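Local coordinates for protein choline dehydrogenase and related flavoproteins (Aspergillus oryzae, PDB 3Q9T) that oxidises formate, as a formate oxidase of the glucose-methanol-choline (GMC) oxidoreductase family that carries 8-formyl-FAD as its bound cofactor, at residues I157-L162 with H198-I203; Q182-N187 with D194-C199; G351-V356 with E393-C398. All coordinates share one frame; numbering follows the deposited sequence.

How the interactions relate
All three contacts belong to one large mixed sheet, which lies beside the FAD-binding Rossmann-type part of this GMC protein. Interactions 1 and 2 share His198 and Cys199 on strand 195-204, their centres about 14 Å apart. The first pairs that strand with 155-159, the second with the loop after helix 167-179. Interaction 3, later in the chain, joins strands 353-358 and 392-397; its centre is about 11 Å from interaction 1 and about 12 Å from interaction 2. Strands 195-204 and 353-358 are neighbours, and Thr197 N probably bonds to Val356 O. The sheet thus continues from 155-159 to 392-397, with the side chains of Thr202 and Leu353 each about 6 Å from the flavin cofactor.

Interaction 1 (I157-L162 with H198-I203); sequences ISHAEL and HCCDTI
Ser158 and Asp201 form an antiparallel hydrogen-bonded pair: Ser158 N donates to Asp201 O at 3.2 Å and Asp201 N to Ser158 O at 2.8 Å. One step on, His159 and Cys200 make a non-hydrogen-bonded pair whose CA atoms come within 3.8 Å, and Ala160 N then reaches Cys199 O at 3.0 Å, extending the ladder past the strand end. A water is placed to donate to both Ser158 O and Ile203 O.

At the close pair, Cys200 SG sits over the centre of one face of the His159 imidazole, 3.5 Å from the ring centroid and only 3° off the normal. A polarisable sulfur suits the face of an imidazole. The CD2 corner of the same ring's edge lies 3.1 Å from His198 O, near the ring plane. Tyr142 also stacks on His159. Ser158, with OG anti to its backbone N (chi1 173°), turns its hydroxyl onto the in-plane lone pair of His159 O. The methyl of Ala160 packs on Asp201 OD1, 3.5 Å from CB. Beyond the ladder, Thr202 OG1 bonds Phe99 O and FAD-site residue Gln555, so this antiparallel pairing ends beside the flavin site.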
ATOM      1  N   ILE A 157      18.279 -28.180  18.388  1.00 20.54           N
ATOM      2  CA  ILE A 157      17.344 -28.368  17.290  1.00 22.30           C
ATOM      3  C   ILE A 157      16.809 -29.784  17.321  1.00 29.73           C
ATOM      4  O   ILE A 157      17.484 -30.727  17.776  1.00 22.08           O
ATOM      5  CB  ILE A 157      18.023 -28.196  15.913  1.00 25.10           C
ATOM      6  CG1 ILE A 157      18.920 -29.407  15.616  1.00 20.44           C
ATOM      7  CG2 ILE A 157      18.781 -26.878  15.841  1.00 21.44           C
ATOM      8  CD1 ILE A 157      19.283 -29.567  14.160  1.00 27.76           C
ATOM      9  N   SER A 158      15.606 -29.939  16.794  1.00 28.25           N
ATOM     10  CA  SER A 158      14.959 -31.239  16.748  1.00 24.46           C
ATOM     11  C   SER A 158      13.922 -31.217  15.646  1.00 25.76           C
ATOM     12  O   SER A 158      13.428 -30.146  15.284  1.00 25.17           O
ATOM     13  CB  SER A 158      14.276 -31.521  18.093  1.00 19.94           C
ATOM     14  OG  SER A 158      13.497 -32.697  18.030  1.00 29.47           O
ATOM     15  N   HIS A 159      13.603 -32.382  15.096  1.00 20.21           N
ATOM     16  CA  HIS A 159      12.392 -32.501  14.309  1.00 19.84           C
ATOM     17  C   HIS A 159      11.288 -31.942  15.178  1.00 27.15           C
ATOM     18  O   HIS A 159      11.379 -32.013  16.407  1.00 20.29           O
ATOM     19  CB  HIS A 159      12.104 -33.956  13.979  1.00 18.82           C
ATOM     20  CG  HIS A 159      12.957 -34.494  12.879  1.00 20.52           C
ATOM     21  ND1 HIS A 159      14.221 -34.997  13.095  1.00 21.73           N
ATOM     22  CD2 HIS A 159      12.741 -34.570  11.546  1.00 16.87           C
ATOM     23  CE1 HIS A 159      14.738 -35.382  11.942  1.00 21.65           C
ATOM     24  NE2 HIS A 159      13.860 -35.132  10.986  1.00 20.35           N
ATOM     25  N   ALA A 160      10.273 -31.351  14.551  1.00 21.44           N
ATOM     26  CA  ALA A 160       9.155 -30.796  15.305  1.00 27.04           C
ATOM     27  C   ALA A 160       8.714 -31.802  16.365  1.00 25.01           C
ATOM     28  O   ALA A 160       8.602 -33.001  16.082  1.00 21.69           O
ATOM     29  CB  ALA A 160       7.991 -30.457  14.372  1.00 20.65           C
ATOM     30  N   GLU A 161       8.494 -31.317  17.582  1.00 25.23           N
ATOM     31  CA  GLU A 161       7.947 -32.148  18.653  1.00 26.06           C
ATOM     32  C   GLU A 161       6.460 -32.260  18.371  1.00 25.37           C
ATOM     33  O   GLU A 161       5.692 -31.343  18.668  1.00 20.53           O
ATOM     34  CB  GLU A 161       8.261 -31.519  20.025  1.00 23.27           C
ATOM     35  CG  GLU A 161       9.793 -31.353  20.219  1.00 22.45           C
ATOM     36  CD  GLU A 161      10.223 -30.576  21.471  1.00 29.79           C
ATOM     37  OE1 GLU A 161      11.240 -30.978  22.092  1.00 29.47           O
ATOM     38  OE2 GLU A 161       9.583 -29.555  21.819  1.00 24.16           O
ATOM     39  N   LEU A 162       6.069 -33.380  17.757  1.00 16.26           N
ATOM     40  CA  LEU A 162       4.756 -33.512  17.140  1.00 19.50           C
ATOM     41  C   LEU A 162       3.590 -33.331  18.107  1.00 30.13           C
ATOM     42  O   LEU A 162       3.607 -33.868  19.213  1.00 32.42           O
ATOM     43  CB  LEU A 162       4.646 -34.853  16.409  1.00 18.23           C
ATOM     44  CG  LEU A 162       5.585 -34.932  15.208  1.00 24.13           C
ATOM     45  CD1 LEU A 162       5.609 -36.332  14.597  1.00 24.25           C
ATOM     46  CD2 LEU A 162       5.212 -33.866  14.163  1.00 21.00           C
ATOM     47  N   HIS A 198       9.401 -34.079   7.242  1.00 18.23           N
ATOM     48  CA  HIS A 198       9.163 -33.675   8.622  1.00 17.78           C
ATOM     49  C   HIS A 198      10.271 -32.691   9.016  1.00 21.49           C
ATOM     50  O   HIS A 198      11.434 -33.085   9.202  1.00 16.04           O
ATOM     51  CB  HIS A 198       9.174 -34.882   9.564  1.00 23.52           C
ATOM     52  CG  HIS A 198       7.935 -35.720   9.502  1.00 19.43           C
ATOM     53  ND1 HIS A 198       7.803 -36.793   8.646  1.00 16.54           N
ATOM     54  CD2 HIS A 198       6.779 -35.652  10.204  1.00 23.42           C
ATOM     55  CE1 HIS A 198       6.617 -37.343   8.816  1.00 19.54           C
ATOM     56  NE2 HIS A 198       5.971 -36.665   9.747  1.00 24.33           N
ATOM     57  N   CYS A 199       9.916 -31.413   9.128  1.00 18.86           N
ATOM     58  CA  CYS A 199      10.914 -30.354   9.318  1.00 20.31           C
ATOM     59  C   CYS A 199      11.540 -30.364  10.698  1.00 18.16           C
ATOM     60  O   CYS A 199      10.916 -30.785  11.681  1.00 18.21           O
ATOM     61  CB  CYS A 199      10.310 -28.963   9.050  1.00 20.13           C
ATOM     62  SG  CYS A 199       8.917 -28.518  10.086  1.00 20.25           S
ATOM     63  N   CYS A 200      12.781 -29.898  10.765  1.00 17.30           N
ATOM     64  CA  CYS A 200      13.419 -29.632  12.047  1.00 17.89           C
ATOM     65  C   CYS A 200      13.240 -28.177  12.442  1.00 19.75           C
ATOM     66  O   CYS A 200      12.896 -27.342  11.621  1.00 20.12           O
ATOM     67  CB  CYS A 200      14.902 -29.979  12.005  1.00 24.97           C
ATOM     68  SG  CYS A 200      15.204 -31.731  11.782  1.00 29.95           S
ATOM     69  N   ASP A 201      13.501 -27.879  13.704  1.00 19.06           N
ATOM     70  CA  ASP A 201      13.164 -26.588  14.238  1.00 20.79           C
ATOM     71  C   ASP A 201      14.156 -26.136  15.283  1.00 20.83           C
ATOM     72  O   ASP A 201      14.770 -26.960  15.955  1.00 24.76           O
ATOM     73  CB  ASP A 201      11.782 -26.653  14.866  1.00 19.76           C
ATOM     74  CG  ASP A 201      10.691 -26.682  13.838  1.00 23.96           C
ATOM     75  OD1 ASP A 201      10.133 -27.772  13.586  1.00 24.99           O
ATOM     76  OD2 ASP A 201      10.402 -25.605  13.273  1.00 25.02           O
ATOM     77  N   THR A 202      14.287 -24.822  15.434  1.00 25.55           N
ATOM     78  CA  THR A 202      15.040 -24.259  16.558  1.00 19.92           C
ATOM     79  C   THR A 202      14.134 -24.224  17.791  1.00 24.51           C
ATOM     80  O   THR A 202      13.929 -23.170  18.424  1.00 24.75           O
ATOM     81  CB  THR A 202      15.631 -22.872  16.243  1.00 24.86           C
ATOM     82  OG1 THR A 202      14.636 -22.046  15.612  1.00 20.92           O
ATOM     83  CG2 THR A 202      16.861 -23.016  15.315  1.00 16.56           C
ATOM     84  N   ILE A 203      13.590 -25.399  18.103  1.00 20.25           N
ATOM     85  CA  ILE A 203      12.789 -25.625  19.305  1.00 20.40           C
ATOM     86  C   ILE A 203      13.258 -26.928  19.966  1.00 24.16           C
ATOM     87  O   ILE A 203      13.579 -27.901  19.278  1.00 20.46           O
ATOM     88  CB  ILE A 203      11.291 -25.737  18.959  1.00 19.94           C
ATOM     89  CG1 ILE A 203      10.801 -24.430  18.296  1.00 17.25           C
ATOM     90  CG2 ILE A 203      10.484 -26.062  20.208  1.00 21.80           C
ATOM     91  CD1 ILE A 203       9.423 -24.504  17.674  1.00 19.81           C
TER
HETATM   92  O   HOH W   1      11.685 -29.208  17.508  1.00 22.08           O

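Interaction 2 (Q182-N187 with D194-C199); sequences QPLIEN and DGLTHC
Glu186 grips His198 with both carboxylate oxygens. OE2 accepts from ring atom ND1 at 2.8 Å, in the imidazole plane and almost straight (176° at the hydrogen), while OE1 accepts from the backbone N of His198 at 3.2 Å. Both oxygens are met on their syn sides, and the carboxylate and ring planes stand 31° apart. A bend in the glutamate chain, chi2 -48°, swings the acid back to the strand although its CB points away from it. The OE2-ND1 bond limits rotation of the imidazole, whose ring also meets Tyr142, while the OE1 bond ties the same carboxylate to the strand backbone.

Further back, the backbones are joined at Leu184 and Leu196. Leu196 N donates to Pro183 O at 3.0 Å, and Trp177 NE1 of helix 167-179 supplies a second donor to that carbonyl. Ile185 N reaches Leu196 O at 2.8 Å from above the carbonyl plane; a water shared with Glu186 OE2 also donates to this oxygen. The loop runs at a slant to strand 195-204 and touches its backbone in a single bridge; Gly195 and Thr197 bond instead to Phe358 and Val356 of the neighbouring strand 353-358 in the large sheet. Proline can serve at 183, where it is the carbonyl that accepts bonds; its ring packs against Asp194. Glycine suits 195, since a CB there would run into Pro183 O and into its own backbone.

Thr197 OG1 lies where it could donate to Ile185 O, though that oxygen's position is doubtful, and accepts from a water placed to donate also to His198 O. Leu184 and Leu196 run side by side, CD1 of the former 4.0 Å from CB of the latter. At the exposed end, two waters each accept from Gln182 NE2 and donate to Asp194 OD1.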
ATOM      1  N   GLN A 182       4.064 -37.237  -5.656  1.00 26.84           N
ATOM      2  CA  GLN A 182       5.235 -36.516  -5.157  1.00 20.02           C
ATOM      3  C   GLN A 182       5.865 -37.318  -4.032  1.00 24.33           C
ATOM      4  O   GLN A 182       5.164 -37.972  -3.255  1.00 23.58           O
ATOM      5  CB  GLN A 182       4.853 -35.122  -4.644  1.00 16.63           C
ATOM      6  CG  GLN A 182       4.378 -34.167  -5.721  1.00 24.42           C
ATOM      7  CD  GLN A 182       5.473 -33.867  -6.743  1.00 33.10           C
ATOM      8  OE1 GLN A 182       5.269 -34.017  -7.944  1.00 33.33           O
ATOM      9  NE2 GLN A 182       6.644 -33.452  -6.261  1.00 25.79           N
ATOM     10  N   PRO A 183       7.195 -37.253  -3.930  1.00 26.97           N
ATOM     11  CA  PRO A 183       7.934 -38.092  -2.986  1.00 23.87           C
ATOM     12  C   PRO A 183       7.846 -37.567  -1.566  1.00 29.25           C
ATOM     13  O   PRO A 183       7.671 -36.369  -1.353  1.00 28.35           O
ATOM     14  CB  PRO A 183       9.388 -37.973  -3.469  1.00 26.16           C
ATOM     15  CG  PRO A 183       9.347 -37.137  -4.740  1.00 29.25           C
ATOM     16  CD  PRO A 183       8.080 -36.373  -4.711  1.00 21.39           C
ATOM     17  N   LEU A 184       7.941 -38.482  -0.612  1.00 29.97           N
ATOM     18  CA  LEU A 184       8.281 -38.159   0.761  1.00 27.37           C
ATOM     19  C   LEU A 184       9.812 -38.095   0.871  1.00 31.91           C
ATOM     20  O   LEU A 184      10.519 -38.818   0.166  1.00 25.17           O
ATOM     21  CB  LEU A 184       7.754 -39.274   1.660  1.00 32.08           C
ATOM     22  CG  LEU A 184       6.502 -39.041   2.511  1.00 38.09           C
ATOM     23  CD1 LEU A 184       5.508 -38.066   1.868  1.00 20.82           C
ATOM     24  CD2 LEU A 184       5.858 -40.379   2.862  1.00 22.27           C
ATOM     25  N   ILE A 185      10.330 -37.240   1.748  1.00 20.46           N
ATOM     26  CA  ILE A 185      11.767 -37.157   1.942  1.00 18.89           C
ATOM     27  C   ILE A 185      12.110 -36.695   3.354  1.00 24.51           C
ATOM     28  O   ILE A 185      11.472 -35.787   3.894  1.00 19.20           O
ATOM     29  CB  ILE A 185      12.442 -36.220   0.902  1.00 29.97           C
ATOM     30  CG1 ILE A 185      13.972 -36.324   1.001  1.00 24.37           C
ATOM     31  CG2 ILE A 185      11.972 -34.767   1.087  1.00 24.39           C
ATOM     32  CD1 ILE A 185      14.727 -35.623  -0.132  1.00 24.04           C
ATOM     33  N   GLU A 186      13.104 -37.337   3.960  1.00 24.59           N
ATOM     34  CA  GLU A 186      13.501 -36.989   5.322  1.00 21.93           C
ATOM     35  C   GLU A 186      14.881 -36.347   5.383  1.00 27.45           C
ATOM     36  O   GLU A 186      15.121 -35.420   6.169  1.00 30.57           O
ATOM     37  CB  GLU A 186      13.426 -38.207   6.249  1.00 24.57           C
ATOM     38  CG  GLU A 186      12.010 -38.639   6.584  1.00 27.11           C
ATOM     39  CD  GLU A 186      11.102 -37.477   7.019  1.00 33.96           C
ATOM     40  OE1 GLU A 186      11.597 -36.417   7.473  1.00 26.80           O
ATOM     41  OE2 GLU A 186       9.873 -37.627   6.897  1.00 27.16           O
ATOM     42  N   ASN A 187      15.794 -36.832   4.554  1.00 25.07           N
ATOM     43  CA  ASN A 187      17.099 -36.209   4.471  1.00 24.21           C
ATOM     44  C   ASN A 187      17.162 -35.065   3.469  1.00 27.31           C
ATOM     45  O   ASN A 187      17.457 -35.275   2.298  1.00 25.18           O
ATOM     46  CB  ASN A 187      18.205 -37.216   4.146  1.00 26.61           C
ATOM     47  CG  ASN A 187      19.569 -36.556   4.129  1.00 30.10           C
ATOM     48  OD1 ASN A 187      19.713 -35.440   4.643  1.00 25.69           O
ATOM     49  ND2 ASN A 187      20.569 -37.213   3.531  1.00 24.22           N
ATOM     50  N   ASP A 194      13.925 -32.680  -2.729  1.00 24.83           N
ATOM     51  CA  ASP A 194      12.652 -32.938  -3.415  1.00 27.33           C
ATOM     52  C   ASP A 194      11.648 -33.767  -2.591  1.00 28.02           C
ATOM     53  O   ASP A 194      11.854 -34.954  -2.360  1.00 24.73           O
ATOM     54  CB  ASP A 194      12.904 -33.611  -4.769  1.00 18.45           C
ATOM     55  CG  ASP A 194      11.649 -33.703  -5.617  1.00 23.13           C
ATOM     56  OD1 ASP A 194      10.778 -32.817  -5.521  1.00 26.44           O
ATOM     57  OD2 ASP A 194      11.534 -34.666  -6.394  1.00 35.13           O
ATOM     58  N   GLY A 195      10.555 -33.140  -2.157  1.00 24.99           N
ATOM     59  CA  GLY A 195       9.497 -33.874  -1.482  1.00 22.26           C
ATOM     60  C   GLY A 195       8.898 -33.250  -0.230  1.00 23.47           C
ATOM     61  O   GLY A 195       9.253 -32.136   0.173  1.00 20.85           O
ATOM     62  N   LEU A 196       7.984 -33.989   0.389  1.00 20.49           N
ATOM     63  CA  LEU A 196       7.378 -33.605   1.652  1.00 19.49           C
ATOM     64  C   LEU A 196       8.196 -34.185   2.802  1.00 26.62           C
ATOM     65  O   LEU A 196       8.482 -35.380   2.819  1.00 22.24           O
ATOM     66  CB  LEU A 196       5.949 -34.128   1.722  1.00 20.46           C
ATOM     67  CG  LEU A 196       5.165 -33.684   2.955  1.00 23.98           C
ATOM     68  CD1 LEU A 196       4.775 -32.202   2.846  1.00 20.29           C
ATOM     69  CD2 LEU A 196       3.937 -34.566   3.134  1.00 17.10           C
ATOM     70  N   THR A 197       8.563 -33.333   3.762  1.00 22.23           N
ATOM     71  CA  THR A 197       9.465 -33.727   4.834  1.00 24.02           C
ATOM     72  C   THR A 197       8.932 -33.364   6.223  1.00 21.95           C
ATOM     73  O   THR A 197       8.109 -32.458   6.367  1.00 19.84           O
ATOM     74  CB  THR A 197      10.862 -33.075   4.642  1.00 21.67           C
ATOM     75  OG1 THR A 197      11.825 -33.707   5.505  1.00 18.41           O
ATOM     76  CG2 THR A 197      10.815 -31.584   4.933  1.00 14.67           C
ATOM     77  N   HIS A 198       9.401 -34.079   7.242  1.00 18.23           N
ATOM     78  CA  HIS A 198       9.163 -33.675   8.622  1.00 17.78           C
ATOM     79  C   HIS A 198      10.271 -32.691   9.016  1.00 21.49           C
ATOM     80  O   HIS A 198      11.434 -33.085   9.202  1.00 16.04           O
ATOM     81  CB  HIS A 198       9.174 -34.882   9.564  1.00 23.52           C
ATOM     82  CG  HIS A 198       7.935 -35.720   9.502  1.00 19.43           C
ATOM     83  ND1 HIS A 198       7.803 -36.793   8.646  1.00 16.54           N
ATOM     84  CD2 HIS A 198       6.779 -35.652  10.204  1.00 23.42           C
ATOM     85  CE1 HIS A 198       6.617 -37.343   8.816  1.00 19.54           C
ATOM     86  NE2 HIS A 198       5.971 -36.665   9.747  1.00 24.33           N
ATOM     87  N   CYS A 199       9.916 -31.413   9.128  1.00 18.86           N
ATOM     88  CA  CYS A 199      10.914 -30.354   9.318  1.00 20.31           C
ATOM     89  C   CYS A 199      11.540 -30.364  10.698  1.00 18.16           C
ATOM     90  O   CYS A 199      10.916 -30.785  11.681  1.00 18.21           O
ATOM     91  CB  CYS A 199      10.310 -28.963   9.050  1.00 20.13           C
ATOM     92  SG  CYS A 199       8.917 -28.518  10.086  1.00 20.25           S
TER
HETATM   93  O   HOH W   2       8.112 -33.156  -4.205  1.00 22.41           O
HETATM   94  O   HOH W   3       8.799 -32.255  -7.441  1.00 22.45           O
HETATM   95  O   HOH W   4      13.344 -32.843   7.461  1.00 21.70           O
HETATM   96  O   HOH W   5       7.668 -36.821   4.830  1.00 24.64           O

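Interaction 3 (G351-V356 with E393-C398); sequences GLLELV and ELDFVC
The ring of Phe396 meets Leu355 at its edge: Leu355 O lies near the ring plane, 3.5 Å from CD2. Leu173 of helix 167-179, Leu470 of helix 454-473 and Leu417 and Val419 of the adjoining strand also touch this phenylalanine, whose large apolar ring suits a place between sheet and helices. The two strands are antiparallel neighbours in the large sheet of the GMC fold, their axes 5.5 Å apart at closest and running at 145°.

The carboxylate of Asp395 lies on the face that carries Val356, side by side with it, OD1 3.6 Å from both CG1 and CG2 of the valine. Glu393, extended beyond its CG, brings OE1 to 3.7 Å from Val356 CG1. Glu393 OE1 also comes 2.5 Å from Asp395 OD1, so one acid probably holds a proton. Their other oxygens are engaged by Arg553, Asp395 OD2 in a salt bridge with NH2 and Glu393 OE2 by a bond from the backbone N. Leu353, whose forked end covers two neighbours, lays CD1 on Asp395 and CD2 by Phe396 N.

Between these two segments direct backbone bonding is sparse, though Leu394 bonds to Gly357 just beyond. A water takes a bond from Glu354 N at 2.8 Å and gives one to Phe396 O at 2.7 Å. Past this water, Cys398 N donates to Leu352 O at 3.1 Å, nearly in line with the carbonyl bond (165°).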
ATOM      1  N   GLY A 351       5.669 -24.960  17.380  1.00 25.36           N
ATOM      2  CA  GLY A 351       5.809 -23.941  16.350  1.00 25.65           C
ATOM      3  C   GLY A 351       4.768 -24.062  15.243  1.00 28.28           C
ATOM      4  O   GLY A 351       4.782 -23.273  14.293  1.00 24.22           O
ATOM      5  N   LEU A 352       3.893 -25.067  15.351  1.00 24.22           N
ATOM      6  CA  LEU A 352       2.697 -25.205  14.498  1.00 20.67           C
ATOM      7  C   LEU A 352       2.962 -25.537  13.036  1.00 17.67           C
ATOM      8  O   LEU A 352       2.047 -25.531  12.228  1.00 24.74           O
ATOM      9  CB  LEU A 352       1.805 -23.958  14.581  1.00 20.24           C
ATOM     10  CG  LEU A 352       1.574 -23.416  15.990  1.00 25.86           C
ATOM     11  CD1 LEU A 352       0.811 -22.084  15.965  1.00 34.66           C
ATOM     12  CD2 LEU A 352       0.855 -24.450  16.846  1.00 16.82           C
ATOM     13  N   LEU A 353       4.204 -25.843  12.699  1.00 20.41           N
ATOM     14  CA  LEU A 353       4.534 -26.246  11.348  1.00 19.62           C
ATOM     15  C   LEU A 353       5.295 -27.555  11.490  1.00 22.23           C
ATOM     16  O   LEU A 353       6.355 -27.565  12.104  1.00 19.14           O
ATOM     17  CB  LEU A 353       5.442 -25.194  10.711  1.00 16.54           C
ATOM     18  CG  LEU A 353       5.460 -25.001   9.191  1.00 27.59           C
ATOM     19  CD1 LEU A 353       6.743 -24.300   8.737  1.00 16.18           C
ATOM     20  CD2 LEU A 353       5.218 -26.292   8.408  1.00 14.86           C
ATOM     21  N   GLU A 354       4.774 -28.650  10.931  1.00 18.63           N
ATOM     22  CA  GLU A 354       5.386 -29.977  11.152  1.00 20.65           C
ATOM     23  C   GLU A 354       5.737 -30.704   9.868  1.00 21.80           C
ATOM     24  O   GLU A 354       6.676 -31.504   9.837  1.00 15.99           O
ATOM     25  CB  GLU A 354       4.481 -30.867  12.008  1.00 14.38           C
ATOM     26  CG  GLU A 354       4.197 -30.285  13.394  1.00 16.65           C
ATOM     27  CD  GLU A 354       3.157 -31.071  14.162  1.00 22.23           C
ATOM     28  OE1 GLU A 354       2.350 -31.753  13.488  1.00 18.29           O
ATOM     29  OE2 GLU A 354       3.149 -31.014  15.422  1.00 19.36           O
ATOM     30  N   LEU A 355       4.945 -30.446   8.830  1.00 17.37           N
ATOM     31  CA  LEU A 355       5.204 -30.965   7.503  1.00 17.58           C
ATOM     32  C   LEU A 355       5.447 -29.805   6.551  1.00 21.27           C
ATOM     33  O   LEU A 355       4.695 -28.812   6.534  1.00 18.77           O
ATOM     34  CB  LEU A 355       4.027 -31.814   7.009  1.00 21.31           C
ATOM     35  CG  LEU A 355       3.880 -33.153   7.724  1.00 22.86           C
ATOM     36  CD1 LEU A 355       2.479 -33.707   7.570  1.00 25.37           C
ATOM     37  CD2 LEU A 355       4.945 -34.157   7.249  1.00 20.86           C
ATOM     38  N   VAL A 356       6.484 -29.957   5.742  1.00 17.06           N
ATOM     39  CA  VAL A 356       6.898 -28.933   4.804  1.00 18.05           C
ATOM     40  C   VAL A 356       7.219 -29.583   3.465  1.00 19.34           C
ATOM     41  O   VAL A 356       7.909 -30.620   3.419  1.00 18.16           O
ATOM     42  CB  VAL A 356       8.163 -28.179   5.329  1.00 18.31           C
ATOM     43  CG1 VAL A 356       8.744 -27.283   4.249  1.00 17.64           C
ATOM     44  CG2 VAL A 356       7.841 -27.397   6.602  1.00 14.73           C
ATOM     45  N   GLU A 393       8.727 -23.749  -1.366  1.00 21.15           N
ATOM     46  CA  GLU A 393       8.570 -24.339  -0.044  1.00 21.00           C
ATOM     47  C   GLU A 393       7.110 -24.146   0.305  1.00 21.46           C
ATOM     48  O   GLU A 393       6.603 -23.015   0.300  1.00 19.85           O
ATOM     49  CB  GLU A 393       9.461 -23.681   1.017  1.00 16.56           C
ATOM     50  CG  GLU A 393       9.009 -24.009   2.443  1.00 17.63           C
ATOM     51  CD  GLU A 393      10.019 -23.608   3.527  1.00 20.68           C
ATOM     52  OE1 GLU A 393       9.666 -23.693   4.728  1.00 19.15           O
ATOM     53  OE2 GLU A 393      11.165 -23.228   3.196  1.00 17.25           O
ATOM     54  N   LEU A 394       6.428 -25.253   0.564  1.00 22.30           N
ATOM     55  CA  LEU A 394       5.038 -25.222   0.992  1.00 20.42           C
ATOM     56  C   LEU A 394       4.934 -25.549   2.474  1.00 22.28           C
ATOM     57  O   LEU A 394       5.136 -26.695   2.892  1.00 22.29           O
ATOM     58  CB  LEU A 394       4.215 -26.211   0.175  1.00 22.31           C
ATOM     59  CG  LEU A 394       4.297 -25.951  -1.317  1.00 24.87           C
ATOM     60  CD1 LEU A 394       3.516 -27.024  -2.116  1.00 22.30           C
ATOM     61  CD2 LEU A 394       3.789 -24.538  -1.599  1.00 18.37           C
ATOM     62  N   ASP A 395       4.643 -24.526   3.268  1.00 17.61           N
ATOM     63  CA  ASP A 395       4.477 -24.690   4.697  1.00 18.48           C
ATOM     64  C   ASP A 395       3.029 -24.899   5.036  1.00 20.25           C
ATOM     65  O   ASP A 395       2.181 -24.058   4.728  1.00 21.94           O
ATOM     66  CB  ASP A 395       5.014 -23.468   5.451  1.00 20.33           C
ATOM     67  CG  ASP A 395       6.451 -23.172   5.095  1.00 27.30           C
ATOM     68  OD1 ASP A 395       7.275 -24.128   5.100  1.00 22.67           O
ATOM     69  OD2 ASP A 395       6.742 -21.995   4.777  1.00 27.54           O
ATOM     70  N   PHE A 396       2.752 -26.022   5.686  1.00 17.01           N
ATOM     71  CA  PHE A 396       1.403 -26.344   6.091  1.00 17.86           C
ATOM     72  C   PHE A 396       1.201 -26.065   7.564  1.00 19.89           C
ATOM     73  O   PHE A 396       1.353 -26.952   8.393  1.00 19.31           O
ATOM     74  CB  PHE A 396       1.107 -27.796   5.746  1.00 22.44           C
ATOM     75  CG  PHE A 396       1.291 -28.096   4.289  1.00 19.72           C
ATOM     76  CD1 PHE A 396       0.291 -27.795   3.382  1.00 16.59           C
ATOM     77  CD2 PHE A 396       2.475 -28.640   3.826  1.00 19.13           C
ATOM     78  CE1 PHE A 396       0.460 -28.042   2.034  1.00 19.82           C
ATOM     79  CE2 PHE A 396       2.654 -28.892   2.474  1.00 19.68           C
ATOM     80  CZ  PHE A 396       1.649 -28.594   1.578  1.00 20.71           C
ATOM     81  N   VAL A 397       0.864 -24.819   7.882  1.00 21.06           N
ATOM     82  CA  VAL A 397       0.708 -24.396   9.270  1.00 19.17           C
ATOM     83  C   VAL A 397      -0.659 -24.865   9.738  1.00 24.71           C
ATOM     84  O   VAL A 397      -1.664 -24.585   9.093  1.00 24.89           O
ATOM     85  CB  VAL A 397       0.816 -22.864   9.402  1.00 16.77           C
ATOM     86  CG1 VAL A 397       0.704 -22.437  10.845  1.00 19.97           C
ATOM     87  CG2 VAL A 397       2.121 -22.383   8.809  1.00 20.27           C
ATOM     88  N   CYS A 398      -0.699 -25.598  10.845  1.00 25.01           N
ATOM     89  CA  CYS A 398      -1.942 -26.246  11.268  1.00 20.88           C
ATOM     90  C   CYS A 398      -2.804 -25.387  12.169  1.00 21.99           C
ATOM     91  O   CYS A 398      -3.300 -25.860  13.190  1.00 19.52           O
ATOM     92  CB  CYS A 398      -1.673 -27.612  11.930  1.00 22.52           C
ATOM     93  SG  CYS A 398      -0.545 -27.566  13.319  1.00 21.98           S
TER
HETATM   94  O   HOH W   6       2.346 -29.117   9.715  1.00 17.93           O